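PDB 3DBX: CD1-2 antigen from Gallus gallus, which probably binds lipids in the groove of its MHC-I-like domain and displays them at the cell surface, as CD1 proteins do, in complex with beta-2-microglobulin. Local coordinates for residues T212-R217 with V269-L274; V208-S213 with T248-S253. One frame throughout, in Å; residues are numbered along the deposited sequence.

Interaction 1 of 2, residues T212-R217 with V269-L274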
ATOM      1  N   THR A 212     -15.961  -1.253   8.522  1.00 22.44           N
ATOM      2  CA  THR A 212     -14.702  -1.596   9.187  1.00 24.68           C
ATOM      3  C   THR A 212     -14.481  -3.127   9.200  1.00 25.38           C
ATOM      4  O   THR A 212     -15.389  -3.893   8.853  1.00 25.62           O
ATOM      5  CB  THR A 212     -14.690  -0.986  10.653  1.00 28.56           C
ATOM      6  OG1 THR A 212     -15.762  -1.566  11.409  1.00 30.35           O
ATOM      7  CG2 THR A 212     -14.961   0.520  10.621  1.00 28.05           C
ATOM      8  N   SER A 213     -13.266  -3.561   9.514  1.00 25.73           N
ATOM      9  CA  SER A 213     -12.979  -4.947   9.951  1.00 27.50           C
ATOM     10  C   SER A 213     -12.904  -6.000   8.890  1.00 26.50           C
ATOM     11  O   SER A 213     -12.787  -7.194   9.233  1.00 28.05           O
ATOM     12  CB  SER A 213     -13.941  -5.414  11.062  1.00 29.42           C
ATOM     13  OG  SER A 213     -13.733  -4.634  12.230  1.00 35.51           O
ATOM     14  N   PHE A 214     -12.925  -5.608   7.611  1.00 23.80           N
ATOM     15  CA  PHE A 214     -13.129  -6.614   6.567  1.00 23.42           C
ATOM     16  C   PHE A 214     -11.882  -7.114   5.839  1.00 24.79           C
ATOM     17  O   PHE A 214     -10.912  -6.390   5.642  1.00 24.01           O
ATOM     18  CB  PHE A 214     -14.161  -6.143   5.541  1.00 22.26           C
ATOM     19  CG  PHE A 214     -13.784  -4.863   4.835  1.00 21.76           C
ATOM     20  CD1 PHE A 214     -14.175  -3.648   5.349  1.00 23.62           C
ATOM     21  CD2 PHE A 214     -13.107  -4.900   3.624  1.00 22.23           C
ATOM     22  CE1 PHE A 214     -13.873  -2.437   4.657  1.00 22.90           C
ATOM     23  CE2 PHE A 214     -12.765  -3.743   2.952  1.00 24.04           C
ATOM     24  CZ  PHE A 214     -13.135  -2.495   3.481  1.00 22.91           C
ATOM     25  N   TYR A 215     -11.933  -8.371   5.422  1.00 23.92           N
ATOM     26  CA  TYR A 215     -10.848  -8.903   4.608  1.00 25.17           C
ATOM     27  C   TYR A 215     -11.477  -9.986   3.727  1.00 25.23           C
ATOM     28  O   TYR A 215     -12.276 -10.772   4.214  1.00 24.62           O
ATOM     29  CB  TYR A 215      -9.720  -9.480   5.506  1.00 25.71           C
ATOM     30  CG  TYR A 215      -8.551  -9.970   4.671  1.00 26.66           C
ATOM     31  CD1 TYR A 215      -8.441 -11.302   4.302  1.00 26.68           C
ATOM     32  CD2 TYR A 215      -7.597  -9.072   4.198  1.00 27.56           C
ATOM     33  CE1 TYR A 215      -7.389 -11.746   3.490  1.00 31.58           C
ATOM     34  CE2 TYR A 215      -6.534  -9.502   3.389  1.00 28.70           C
ATOM     35  CZ  TYR A 215      -6.438 -10.835   3.042  1.00 30.63           C
ATOM     36  OH  TYR A 215      -5.378 -11.241   2.251  1.00 34.03           O
ATOM     37  N   PRO A 216     -11.102 -10.067   2.439  1.00 26.24           N
ATOM     38  CA  PRO A 216     -10.107  -9.326   1.671  1.00 27.31           C
ATOM     39  C   PRO A 216     -10.525  -7.879   1.321  1.00 27.45           C
ATOM     40  O   PRO A 216     -11.608  -7.439   1.690  1.00 25.85           O
ATOM     41  CB  PRO A 216      -9.905 -10.207   0.422  1.00 29.51           C
ATOM     42  CG  PRO A 216     -11.191 -10.979   0.270  1.00 29.63           C
ATOM     43  CD  PRO A 216     -11.692 -11.188   1.678  1.00 27.54           C
ATOM     44  N   ARG A 217      -9.659  -7.171   0.605  1.00 28.12           N
ATOM     45  CA  ARG A 217      -9.811  -5.746   0.340  1.00 29.86           C
ATOM     46  C   ARG A 217     -10.987  -5.323  -0.544  1.00 30.04           C
ATOM     47  O   ARG A 217     -11.547  -4.231  -0.317  1.00 30.11           O
ATOM     48  CB  ARG A 217      -8.515  -5.231  -0.311  1.00 31.90           C
ATOM     49  CG  ARG A 217      -8.338  -3.679  -0.315  1.00 33.77           C
ATOM     50  CD  ARG A 217      -7.053  -3.341  -1.069  1.00 39.39           C
ATOM     51  NE  ARG A 217      -6.598  -1.958  -0.856  1.00 51.37           N
ATOM     52  CZ  ARG A 217      -6.977  -0.903  -1.582  1.00 56.47           C
ATOM     53  NH1 ARG A 217      -7.878  -1.043  -2.553  1.00 58.94           N
ATOM     54  NH2 ARG A 217      -6.480   0.309  -1.318  1.00 58.61           N
ATOM     55  N   VAL A 269     -23.679  -2.812   1.740  1.00 31.01           N
ATOM     56  CA  VAL A 269     -22.281  -3.266   1.616  1.00 29.24           C
ATOM     57  C   VAL A 269     -22.266  -4.650   1.011  1.00 30.83           C
ATOM     58  O   VAL A 269     -22.904  -5.585   1.518  1.00 32.53           O
ATOM     59  CB  VAL A 269     -21.535  -3.300   2.970  1.00 27.72           C
ATOM     60  CG1 VAL A 269     -20.066  -3.502   2.748  1.00 26.34           C
ATOM     61  CG2 VAL A 269     -21.719  -2.003   3.742  1.00 25.91           C
ATOM     62  N   GLN A 270     -21.549  -4.777  -0.091  1.00 31.41           N
ATOM     63  CA  GLN A 270     -21.408  -6.056  -0.777  1.00 34.36           C
ATOM     64  C   GLN A 270     -19.925  -6.432  -0.566  1.00 31.94           C
ATOM     65  O   GLN A 270     -19.020  -5.599  -0.733  1.00 30.55           O
ATOM     66  CB  GLN A 270     -21.795  -5.874  -2.251  1.00 37.27           C
ATOM     67  CG  GLN A 270     -21.420  -7.040  -3.228  1.00 43.22           C
ATOM     68  CD  GLN A 270     -21.686  -6.688  -4.708  1.00 48.34           C
ATOM     69  OE1 GLN A 270     -21.605  -5.509  -5.115  1.00 56.47           O
ATOM     70  NE2 GLN A 270     -22.041  -7.695  -5.502  1.00 54.07           N
ATOM     71  N   HIS A 271     -19.693  -7.652  -0.084  1.00 31.87           N
ATOM     72  CA  HIS A 271     -18.355  -8.160   0.197  1.00 29.34           C
ATOM     73  C   HIS A 271     -18.400  -9.657  -0.002  1.00 31.90           C
ATOM     74  O   HIS A 271     -19.393 -10.295   0.322  1.00 32.14           O
ATOM     75  CB  HIS A 271     -17.926  -7.810   1.630  1.00 26.75           C
ATOM     76  CG  HIS A 271     -16.474  -8.124   1.902  1.00 25.60           C
ATOM     77  ND1 HIS A 271     -16.069  -9.268   2.550  1.00 24.93           N
ATOM     78  CD2 HIS A 271     -15.341  -7.470   1.555  1.00 26.58           C
ATOM     79  CE1 HIS A 271     -14.746  -9.287   2.623  1.00 28.18           C
ATOM     80  NE2 HIS A 271     -14.281  -8.195   2.040  1.00 27.61           N
ATOM     81  N   CYS A 272     -17.346 -10.225  -0.577  1.00 34.10           N
ATOM     82  CA  CYS A 272     -17.362 -11.641  -0.925  1.00 37.52           C
ATOM     83  C   CYS A 272     -17.520 -12.565   0.309  1.00 36.54           C
ATOM     84  O   CYS A 272     -18.053 -13.657   0.186  1.00 38.16           O
ATOM     85  CB  CYS A 272     -16.120 -12.010  -1.747  1.00 39.62           C
ATOM     86  SG  CYS A 272     -14.569 -11.926  -0.817  1.00 42.85           S
ATOM     87  N   SER A 273     -17.097 -12.107   1.495  1.00 32.83           N
ATOM     88  CA  SER A 273     -17.245 -12.922   2.718  1.00 33.28           C
ATOM     89  C   SER A 273     -18.703 -13.077   3.177  1.00 35.23           C
ATOM     90  O   SER A 273     -19.031 -13.928   4.011  1.00 35.61           O
ATOM     91  CB  SER A 273     -16.440 -12.291   3.831  1.00 30.29           C
ATOM     92  OG  SER A 273     -17.078 -11.079   4.248  1.00 28.40           O
ATOM     93  N   LEU A 274     -19.580 -12.250   2.609  1.00 35.51           N
ATOM     94  CA  LEU A 274     -20.987 -12.237   2.971  1.00 36.52           C
ATOM     95  C   LEU A 274     -21.823 -13.146   2.093  1.00 41.03           C
ATOM     96  O   LEU A 274     -22.978 -13.436   2.413  1.00 43.43           O
ATOM     97  CB  LEU A 274     -21.513 -10.789   2.925  1.00 35.29           C
ATOM     98  CG  LEU A 274     -20.871  -9.748   3.847  1.00 30.62           C
ATOM     99  CD1 LEU A 274     -21.249  -8.313   3.412  1.00 29.04           C
ATOM    100  CD2 LEU A 274     -21.332  -9.971   5.241  1.00 34.51           C
TER
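His271 NE2 donates to the carbonyl O of Pro216 at 2.8 Å, and the N-H...O angle of 175° marks a straight bond. The acceptor lies in the imidazole plane, although the donor is tilted somewhat from the carbonyl plane. At the other ring nitrogen, His271 ND1 is hydrogen-bonded to Ser273 OG at 2.7 Å. Having CG anti to the backbone N (chi1 -171°) carries the ring across to residues 214-216, where CE1 comes edge-on to within 3.3 Å of Tyr215 O.

Phe214 flanks one imidazole face: its CB lies 4.1 Å above that plane, toward the rim, and its ring meets the imidazole obliquely, the planes 64° apart. The Pro216 ring touches Cys272 SG through CG at 3.7 Å. Pro191 and Ile219 also pack on Phe214, while Tyr215 turns away and bonds through OH to Asp37.

A cis-proline after a tyrosine, in the loop following strand 204-214, is a familiar feature of C1-set immunoglobulin domains. Here bonds at both nitrogens, one on each side of CE1, fix the imidazole's rotation. With NE2 the donor, ND1 of a neutral ring would probably accept from Ser273 OG, joining the cis-proline loop to the chain just beyond strand 265-270.

Interaction 2 of 2, residues V208-S213 with T248-S253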
ATOM      1  N   VAL A 208     -23.045   9.395   6.633  1.00 24.27           N
ATOM      2  CA  VAL A 208     -21.752   8.690   6.620  1.00 24.05           C
ATOM      3  C   VAL A 208     -22.007   7.229   6.875  1.00 25.08           C
ATOM      4  O   VAL A 208     -22.729   6.891   7.804  1.00 24.53           O
ATOM      5  CB  VAL A 208     -20.791   9.196   7.732  1.00 24.04           C
ATOM      6  CG1 VAL A 208     -19.462   8.457   7.709  1.00 23.06           C
ATOM      7  CG2 VAL A 208     -20.533  10.719   7.612  1.00 24.39           C
ATOM      8  N   CYS A 209     -21.453   6.363   6.029  1.00 25.87           N
ATOM      9  CA  CYS A 209     -21.471   4.932   6.295  1.00 24.88           C
ATOM     10  C   CYS A 209     -19.995   4.537   6.536  1.00 25.09           C
ATOM     11  O   CYS A 209     -19.185   4.673   5.628  1.00 24.08           O
ATOM     12  CB  CYS A 209     -21.967   4.234   5.057  1.00 25.75           C
ATOM     13  SG  CYS A 209     -22.072   2.449   5.211  1.00 29.63           S
ATOM     14  N   ARG A 210     -19.649   4.103   7.747  1.00 24.70           N
ATOM     15  CA  ARG A 210     -18.281   3.730   8.036  1.00 24.26           C
ATOM     16  C   ARG A 210     -18.240   2.204   8.084  1.00 23.58           C
ATOM     17  O   ARG A 210     -18.963   1.597   8.865  1.00 23.74           O
ATOM     18  CB  ARG A 210     -17.844   4.340   9.364  1.00 26.76           C
ATOM     19  CG  ARG A 210     -16.415   3.948   9.793  1.00 28.11           C
ATOM     20  CD  ARG A 210     -16.154   4.444  11.219  1.00 34.79           C
ATOM     21  NE  ARG A 210     -14.950   3.835  11.777  1.00 37.25           N
ATOM     22  CZ  ARG A 210     -14.498   4.039  13.002  1.00 38.83           C
ATOM     23  NH1 ARG A 210     -15.128   4.881  13.817  1.00 40.91           N
ATOM     24  NH2 ARG A 210     -13.393   3.433  13.392  1.00 41.73           N
ATOM     25  N   VAL A 211     -17.421   1.594   7.226  1.00 21.58           N
ATOM     26  CA  VAL A 211     -17.380   0.124   7.102  1.00 21.49           C
ATOM     27  C   VAL A 211     -16.011  -0.315   7.574  1.00 21.86           C
ATOM     28  O   VAL A 211     -15.029   0.229   7.116  1.00 20.89           O
ATOM     29  CB  VAL A 211     -17.540  -0.293   5.636  1.00 22.07           C
ATOM     30  CG1 VAL A 211     -17.639  -1.826   5.549  1.00 22.64           C
ATOM     31  CG2 VAL A 211     -18.863   0.348   5.030  1.00 19.52           C
ATOM     32  N   THR A 212     -15.961  -1.253   8.522  1.00 22.44           N
ATOM     33  CA  THR A 212     -14.702  -1.596   9.187  1.00 24.68           C
ATOM     34  C   THR A 212     -14.481  -3.127   9.200  1.00 25.38           C
ATOM     35  O   THR A 212     -15.389  -3.893   8.853  1.00 25.62           O
ATOM     36  CB  THR A 212     -14.690  -0.986  10.653  1.00 28.56           C
ATOM     37  OG1 THR A 212     -15.762  -1.566  11.409  1.00 30.35           O
ATOM     38  CG2 THR A 212     -14.961   0.520  10.621  1.00 28.05           C
ATOM     39  N   SER A 213     -13.266  -3.561   9.514  1.00 25.73           N
ATOM     40  CA  SER A 213     -12.979  -4.947   9.951  1.00 27.50           C
ATOM     41  C   SER A 213     -12.904  -6.000   8.890  1.00 26.50           C
ATOM     42  O   SER A 213     -12.787  -7.194   9.233  1.00 28.05           O
ATOM     43  CB  SER A 213     -13.941  -5.414  11.062  1.00 29.42           C
ATOM     44  OG  SER A 213     -13.733  -4.634  12.230  1.00 35.51           O
ATOM     45  N   THR A 248      -6.735  -6.073   8.093  1.00 30.01           N
ATOM     46  CA  THR A 248      -8.134  -5.869   7.707  1.00 26.87           C
ATOM     47  C   THR A 248      -8.230  -4.433   7.124  1.00 26.52           C
ATOM     48  O   THR A 248      -7.255  -3.694   7.130  1.00 28.80           O
ATOM     49  CB  THR A 248      -9.114  -6.015   8.852  1.00 26.59           C
ATOM     50  OG1 THR A 248      -8.775  -5.088   9.866  1.00 29.38           O
ATOM     51  CG2 THR A 248      -9.153  -7.450   9.443  1.00 27.34           C
ATOM     52  N   TYR A 249      -9.387  -4.035   6.614  1.00 24.55           N
ATOM     53  CA  TYR A 249      -9.498  -2.731   5.950  1.00 25.05           C
ATOM     54  C   TYR A 249     -10.727  -1.971   6.456  1.00 24.35           C
ATOM     55  O   TYR A 249     -11.564  -2.549   7.108  1.00 23.37           O
ATOM     56  CB  TYR A 249      -9.581  -2.915   4.425  1.00 25.10           C
ATOM     57  CG  TYR A 249      -8.315  -3.505   3.813  1.00 26.88           C
ATOM     58  CD1 TYR A 249      -7.253  -2.678   3.437  1.00 25.65           C
ATOM     59  CD2 TYR A 249      -8.186  -4.886   3.638  1.00 25.47           C
ATOM     60  CE1 TYR A 249      -6.109  -3.205   2.882  1.00 31.30           C
ATOM     61  CE2 TYR A 249      -7.019  -5.437   3.086  1.00 28.42           C
ATOM     62  CZ  TYR A 249      -5.992  -4.587   2.724  1.00 29.92           C
ATOM     63  OH  TYR A 249      -4.844  -5.066   2.161  1.00 34.51           O
ATOM     64  N   GLN A 250     -10.804  -0.672   6.133  1.00 25.77           N
ATOM     65  CA  GLN A 250     -11.865   0.220   6.542  1.00 25.73           C
ATOM     66  C   GLN A 250     -12.134   1.208   5.383  1.00 26.72           C
ATOM     67  O   GLN A 250     -11.231   1.569   4.677  1.00 26.08           O
ATOM     68  CB  GLN A 250     -11.311   1.111   7.645  1.00 28.82           C
ATOM     69  CG  GLN A 250     -11.895   0.837   8.933  1.00 31.87           C
ATOM     70  CD  GLN A 250     -11.387   1.758   9.990  1.00 32.45           C
ATOM     71  OE1 GLN A 250     -10.444   1.432  10.725  1.00 35.73           O
ATOM     72  NE2 GLN A 250     -12.031   2.896  10.112  1.00 34.07           N
ATOM     73  N   LEU A 251     -13.355   1.696   5.259  1.00 26.46           N
ATOM     74  CA  LEU A 251     -13.742   2.592   4.156  1.00 28.11           C
ATOM     75  C   LEU A 251     -14.860   3.443   4.751  1.00 28.56           C
ATOM     76  O   LEU A 251     -15.608   2.967   5.625  1.00 27.16           O
ATOM     77  CB  LEU A 251     -14.341   1.741   2.989  1.00 29.23           C
ATOM     78  CG  LEU A 251     -14.749   2.358   1.656  1.00 31.86           C
ATOM     79  CD1 LEU A 251     -14.861   1.219   0.657  1.00 38.26           C
ATOM     80  CD2 LEU A 251     -16.097   2.991   1.779  1.00 37.97           C
ATOM     81  N   ARG A 252     -14.986   4.675   4.270  1.00 30.19           N
ATOM     82  CA  ARG A 252     -16.090   5.562   4.622  1.00 31.45           C
ATOM     83  C   ARG A 252     -16.755   5.977   3.298  1.00 31.07           C
ATOM     84  O   ARG A 252     -16.044   6.397   2.368  1.00 31.33           O
ATOM     85  CB  ARG A 252     -15.478   6.806   5.266  1.00 33.35           C
ATOM     86  CG  ARG A 252     -16.008   7.245   6.637  1.00 36.48           C
ATOM     87  CD  ARG A 252     -15.110   8.446   7.153  1.00 39.08           C
ATOM     88  NE  ARG A 252     -15.889   9.644   7.518  1.00 48.56           N
ATOM     89  CZ  ARG A 252     -16.138  10.684   6.710  1.00 50.62           C
ATOM     90  NH1 ARG A 252     -15.690  10.700   5.454  1.00 52.94           N
ATOM     91  NH2 ARG A 252     -16.839  11.717   7.163  1.00 50.55           N
ATOM     92  N   SER A 253     -18.086   5.862   3.199  1.00 28.88           N
ATOM     93  CA  SER A 253     -18.814   6.410   2.047  1.00 30.84           C
ATOM     94  C   SER A 253     -19.735   7.509   2.555  1.00 30.68           C
ATOM     95  O   SER A 253     -20.224   7.396   3.660  1.00 29.87           O
ATOM     96  CB  SER A 253     -19.640   5.332   1.345  1.00 30.90           C
ATOM     97  OG  SER A 253     -20.300   5.914   0.212  1.00 37.34           O
TER
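Thr212 and Gln250 lie side by side and point the same way, Thr212 CG2 meeting Gln250 CG at 3.5 Å. Beyond CG the glutamine chain is extended, which brings its amide beside the guanidinium of Arg210; the two groups pass obliquely, their planes 27° apart. Arg210 is itself stretched from CG to NE, and its NH2 bonds a polar side chain of the other protein chain. On the same face, Arg252 bends at chi3 (126°), so that Val208 CG1 sits over one side of its guanidinium, 3.8 Å from Arg252 NE.

Cys209, Val211, Leu251 and Ser253 point to the other face. In the sheet itself, two hydrogen-bonded pairs set the antiparallel register. Cys209 N reaches Ser253 O at 2.9 Å and Val211 N reaches Leu251 O at 2.8 Å, each answered by the reciprocal bond; between them Arg210 and Arg252 form the non-hydrogen-bonded pair. The strand axes run 4.8 Å apart at 169°.

This is the central strand pair of one sheet of the C1-set immunoglobulin sandwich, flanked by strands 192-200 and 236-243. The Cys209 face packs inward on Trp223 and Val221 of strand 220-225, and its disulfide to Cys267 ties it to the second sheet, whereas the Arg210 face meets the other protein chain.

Both interactions start from strand 204-214 and share Thr212 and Ser213, yet they lead to different sheets of the immunoglobulin domain. Interaction 2 is a buried pairing of neighbours within one sheet, covering 532 Å² and held by regular backbone bonds. Interaction 1, at 186 Å² and only partly buried, joins the end of that strand to the chain beyond strand 265-270 of the opposing sheet, and centres on one histidine side chain, with Pro216 packing on Cys272 beside it. The centres of interactions 1 and 2 lie about 10 Å apart. A G1 bulge, with Ser213 and Phe214 both facing Tyr249, connects them: Phe214 O probably accepts a hydrogen bond from Tyr249 N at 3.0 Å, while Phe214's side chain serves interaction 1.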